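Local coordinates for protein serine protease inhibitor (Schistosoma haematobium, PDB 3STO) that probably inhibits serine-type endopeptidases, as a member of the serpin family, at residues 33-45 and 390-402. Numbering follows the deposited sequence.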
loop_
_atom_site.group_PDB
_atom_site.type_symbol
_atom_site.label_atom_id
_atom_site.label_comp_id
_atom_site.label_asym_id
_atom_site.label_seq_id
_atom_site.Cartn_x
_atom_site.Cartn_y
_atom_site.Cartn_z
ATOM N N ASP A 33 5.993 15.214 0.531
ATOM C CA ASP A 33 5.806 15.941 1.783
ATOM C C ASP A 33 6.142 15.157 3.065
ATOM O O ASP A 33 5.836 15.597 4.156
ATOM C CB ASP A 33 4.360 16.486 1.833
ATOM C CG ASP A 33 4.093 17.553 0.750
ATOM O OD1 ASP A 33 5.035 18.272 0.330
ATOM O OD2 ASP A 33 2.934 17.699 0.316
ATOM N N PHE A 34 6.779 13.998 2.940
ATOM C CA PHE A 34 7.039 13.165 4.117
ATOM C C PHE A 34 8.536 13.014 4.392
ATOM O O PHE A 34 8.967 12.059 5.061
ATOM C CB PHE A 34 6.337 11.798 3.981
ATOM C CG PHE A 34 4.853 11.913 3.928
ATOM C CD1 PHE A 34 4.110 11.981 5.095
ATOM C CD2 PHE A 34 4.204 12.029 2.724
ATOM C CE1 PHE A 34 2.740 12.129 5.061
ATOM C CE2 PHE A 34 2.819 12.177 2.678
ATOM C CZ PHE A 34 2.093 12.227 3.848
ATOM N N GLY A 35 9.305 13.971 3.862
ATOM C CA GLY A 35 10.744 14.045 4.059
ATOM C C GLY A 35 11.109 13.927 5.527
ATOM O O GLY A 35 12.198 13.526 5.852
ATOM N N GLY A 36 10.190 14.260 6.427
ATOM C CA GLY A 36 10.512 14.193 7.840
ATOM C C GLY A 36 9.729 13.190 8.667
ATOM O O GLY A 36 9.821 13.212 9.890
ATOM N N ASP A 37 8.960 12.307 8.033
ATOM C CA ASP A 37 8.199 11.332 8.800
ATOM C C ASP A 37 8.495 9.882 8.399
ATOM O O ASP A 37 9.073 9.618 7.353
ATOM C CB ASP A 37 6.694 11.600 8.641
ATOM C CG ASP A 37 6.308 13.028 8.981
ATOM O OD1 ASP A 37 6.704 13.522 10.057
ATOM O OD2 ASP A 37 5.597 13.661 8.169
ATOM N N ASN A 38 8.052 8.942 9.221
ATOM C CA ASN A 38 7.800 7.605 8.693
ATOM C C ASN A 38 6.744 7.688 7.563
ATOM O O ASN A 38 5.819 8.499 7.596
ATOM C CB ASN A 38 7.321 6.635 9.770
ATOM C CG ASN A 38 8.381 6.342 10.847
ATOM O OD1 ASN A 38 9.594 6.320 10.585
ATOM N ND2 ASN A 38 7.905 6.084 12.066
ATOM N N PHE A 39 6.903 6.866 6.544
ATOM C CA PHE A 39 5.934 6.831 5.478
ATOM C C PHE A 39 5.573 5.379 5.153
ATOM O O PHE A 39 6.440 4.506 5.164
ATOM C CB PHE A 39 6.469 7.540 4.230
ATOM C CG PHE A 39 5.560 7.430 3.072
ATOM C CD1 PHE A 39 4.440 8.265 2.972
ATOM C CD2 PHE A 39 5.776 6.454 2.098
ATOM C CE1 PHE A 39 3.537 8.159 1.875
ATOM C CE2 PHE A 39 4.890 6.331 0.998
ATOM C CZ PHE A 39 3.763 7.193 0.885
ATOM N N LEU A 40 4.304 5.134 4.848
ATOM C CA LEU A 40 3.833 3.788 4.534
ATOM C C LEU A 40 2.648 3.897 3.564
ATOM O O LEU A 40 1.704 4.626 3.823
ATOM C CB LEU A 40 3.419 3.088 5.837
ATOM C CG LEU A 40 2.730 1.736 5.791
ATOM C CD1 LEU A 40 3.580 0.763 5.036
ATOM C CD2 LEU A 40 2.432 1.216 7.183
ATOM N N THR A 41 2.714 3.203 2.436
ATOM C CA THR A 41 1.588 3.160 1.524
ATOM C C THR A 41 1.482 1.891 0.655
ATOM O O THR A 41 2.486 1.265 0.296
ATOM C CB THR A 41 1.589 4.381 0.563
ATOM O OG1 THR A 41 0.292 4.528 -0.036
ATOM C CG2 THR A 41 2.672 4.204 -0.531
ATOM N N CYS A 42 0.243 1.578 0.269
ATOM C CA CYS A 42 -0.058 0.518 -0.699
ATOM C C CYS A 42 -0.797 0.999 -1.969
ATOM O O CYS A 42 -2.025 1.142 -1.988
ATOM C CB CYS A 42 -0.854 -0.588 -0.025
ATOM S SG CYS A 42 -1.690 -1.563 -1.298
ATOM N N PRO A 43 -0.049 1.234 -3.041
ATOM C CA PRO A 43 -0.571 1.903 -4.249
ATOM C C PRO A 43 -1.686 1.173 -4.982
ATOM O O PRO A 43 -2.491 1.842 -5.654
ATOM C CB PRO A 43 0.659 2.009 -5.157
ATOM C CG PRO A 43 1.820 1.797 -4.258
ATOM C CD PRO A 43 1.387 0.937 -3.139
ATOM N N LEU A 44 -1.747 -0.155 -4.872
ATOM C CA LEU A 44 -2.780 -0.916 -5.600
ATOM C C LEU A 44 -4.152 -0.809 -4.926
ATOM O O LEU A 44 -5.185 -0.950 -5.554
ATOM C CB LEU A 44 -2.380 -2.395 -5.793
ATOM C CG LEU A 44 -1.142 -2.676 -6.649
ATOM C CD1 LEU A 44 -0.967 -4.173 -6.843
ATOM C CD2 LEU A 44 -1.208 -1.987 -7.997
ATOM N N GLY A 45 -4.149 -0.584 -3.629
ATOM C CA GLY A 45 -5.376 -0.355 -2.921
ATOM C C GLY A 45 -6.019 0.955 -3.322
ATOM O O GLY A 45 -7.237 1.050 -3.307
ATOM N N LEU A 390 4.122 -9.567 -10.351
ATOM C CA LEU A 390 3.822 -8.248 -10.882
ATOM C C LEU A 390 5.073 -7.400 -11.098
ATOM O O LEU A 390 4.998 -6.354 -11.718
ATOM C CB LEU A 390 2.867 -7.523 -9.956
ATOM C CG LEU A 390 1.554 -8.247 -9.652
ATOM C CD1 LEU A 390 0.702 -7.384 -8.740
ATOM C CD2 LEU A 390 0.793 -8.588 -10.920
ATOM N N THR A 391 6.219 -7.867 -10.595
ATOM C CA THR A 391 7.463 -7.083 -10.549
ATOM C C THR A 391 7.278 -5.625 -10.095
ATOM O O THR A 391 7.765 -4.685 -10.733
ATOM C CB THR A 391 8.281 -7.149 -11.863
ATOM O OG1 THR A 391 7.477 -6.676 -12.946
ATOM C CG2 THR A 391 8.702 -8.570 -12.148
HETATM N N MSE A 392 6.595 -5.449 -8.978
HETATM C CA MSE A 392 6.419 -4.122 -8.445
HETATM C C MSE A 392 6.192 -4.209 -6.949
HETATM O O MSE A 392 5.867 -5.257 -6.418
HETATM C CB MSE A 392 5.226 -3.443 -9.101
HETATM C CG MSE A 392 3.902 -3.986 -8.599
HETATM SE SE MSE A 392 2.321 -3.367 -9.640
HETATM C CE MSE A 392 2.670 -1.425 -9.587
ATOM N N PRO A 393 6.391 -3.096 -6.250
ATOM C CA PRO A 393 6.072 -3.156 -4.825
ATOM C C PRO A 393 4.580 -2.999 -4.596
ATOM O O PRO A 393 3.899 -2.181 -5.219
ATOM C CB PRO A 393 6.829 -1.952 -4.254
ATOM C CG PRO A 393 6.846 -0.957 -5.405
ATOM C CD PRO A 393 7.005 -1.813 -6.651
ATOM N N ILE A 394 4.058 -3.811 -3.706
ATOM C CA ILE A 394 2.690 -3.618 -3.309
ATOM C C ILE A 394 2.588 -2.858 -1.988
ATOM O O ILE A 394 1.515 -2.441 -1.589
ATOM C CB ILE A 394 1.926 -4.945 -3.261
ATOM C CG1 ILE A 394 2.553 -5.886 -2.255
ATOM C CG2 ILE A 394 1.868 -5.594 -4.676
ATOM C CD1 ILE A 394 1.621 -7.005 -1.912
HETATM N N MSE A 395 3.719 -2.665 -1.326
HETATM C CA MSE A 395 3.787 -1.847 -0.125
HETATM C C MSE A 395 5.146 -1.125 -0.208
HETATM O O MSE A 395 6.172 -1.734 -0.520
HETATM C CB MSE A 395 3.618 -2.725 1.110
HETATM C CG MSE A 395 3.590 -2.036 2.470
HETATM SE SE MSE A 395 5.273 -1.325 3.208
HETATM C CE MSE A 395 6.591 -2.788 3.278
ATOM N N ALA A 396 5.123 0.189 0.001
ATOM C CA ALA A 396 6.308 1.041 0.016
ATOM C C ALA A 396 6.343 1.794 1.353
ATOM O O ALA A 396 5.326 2.262 1.851
ATOM C CB ALA A 396 6.304 2.040 -1.189
ATOM N N ALA A 397 7.517 1.871 1.944
ATOM C CA ALA A 397 7.668 2.402 3.279
ATOM C C ALA A 397 9.020 3.072 3.452
ATOM O O ALA A 397 10.034 2.624 2.927
ATOM C CB ALA A 397 7.491 1.301 4.340
ATOM N N LYS A 398 9.018 4.152 4.212
ATOM C CA LYS A 398 10.252 4.714 4.711
ATOM C C LYS A 398 10.224 4.643 6.255
ATOM O O LYS A 398 9.281 5.113 6.914
ATOM C CB LYS A 398 10.435 6.145 4.218
ATOM C CG LYS A 398 11.671 6.818 4.805
ATOM C CD LYS A 398 11.844 8.226 4.286
ATOM C CE LYS A 398 10.772 9.150 4.822
ATOM N NZ LYS A 398 11.253 10.559 4.806
ATOM N N VAL A 399 11.260 4.054 6.828
ATOM C CA VAL A 399 11.347 3.925 8.278
ATOM C C VAL A 399 12.484 4.770 8.844
ATOM O O VAL A 399 13.669 4.441 8.715
ATOM C CB VAL A 399 11.482 2.454 8.714
ATOM C CG1 VAL A 399 11.401 2.366 10.201
ATOM C CG2 VAL A 399 10.381 1.593 8.059
HETATM N N MSE A 400 12.108 5.880 9.456
HETATM C CA MSE A 400 13.077 6.787 10.062
HETATM C C MSE A 400 13.193 6.562 11.558
HETATM O O MSE A 400 14.254 6.727 12.148
HETATM C CB MSE A 400 12.645 8.225 9.825
HETATM C CG MSE A 400 13.151 8.788 8.529
HETATM SE SE MSE A 400 12.646 10.666 8.329
HETATM C CE MSE A 400 13.513 10.948 6.601
ATOM N N ASN A 401 12.071 6.199 12.157
ATOM C CA ASN A 401 11.953 6.068 13.570
ATOM C C ASN A 401 11.144 4.820 13.848
ATOM O O ASN A 401 9.907 4.875 13.885
ATOM C CB ASN A 401 11.228 7.292 14.144
ATOM C CG ASN A 401 11.368 7.411 15.667
ATOM O OD1 ASN A 401 11.698 6.451 16.368
ATOM N ND2 ASN A 401 11.128 8.607 16.176
ATOM N N PRO A 402 11.837 3.686 14.046
ATOM C CA PRO A 402 11.138 2.429 14.368
ATOM C C PRO A 402 10.542 2.519 15.759
ATOM O O PRO A 402 11.192 2.997 16.679
ATOM C CB PRO A 402 12.241 1.363 14.316
ATOM C CG PRO A 402 13.562 2.112 14.079
ATOM C CD PRO A 402 13.304 3.583 14.163
HETATM O O HOH W 1 -0.341 -2.342 -3.284
#
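Lys398 leaves its strand with CG anti to the backbone N (chi1 176°) and bends only at chi3, which carries its ammonium group to the carbonyls of the turn Phe34–Asp37, while Asn38, its CG beside its own backbone N (chi1 -66°), lays its amide against the chain at Met400 and Asn401. NZ of Lys398 donates to Phe34 O at 2.7 Å, reaching the carbonyl from the face opposite Asp37 N, which closes the type I turn on the same oxygen. The Asn38 amide accepts two backbone N-H bonds through OD1 and donates one through ND2, which probably holds its orientation. Met400 N, 2.8 Å from Asn38 OD1, lies almost in line with that C=O, though its N-H is bent (148°); Asn401 N sits in the carbonyl plane, on a lone pair, and Asn38 ND2 returns a bond of 3.0 Å to Asn401 O. From this end strands 39-41 and 395-399 run antiparallel, with Phe39–Lys398 and Thr41–Ala396 as hydrogen-bonded pairs. On the face opposite these four, Leu40 CD1 meets Met395 SE and Ala397 CB beside Leu346. Past the strand, a water links Leu44 N to Ile394 O, and Leu44 CD1 packs on Ile394 CG2 at 3.8 Å. Helix 18-30 covers the side of Phe39 and Thr41. The principle illustrated is antiparallel pairing of strands far apart in the chain: 39-41 adds to 395-399, which 381-387 flanks on its other side, as in sheet B of the serpin fold.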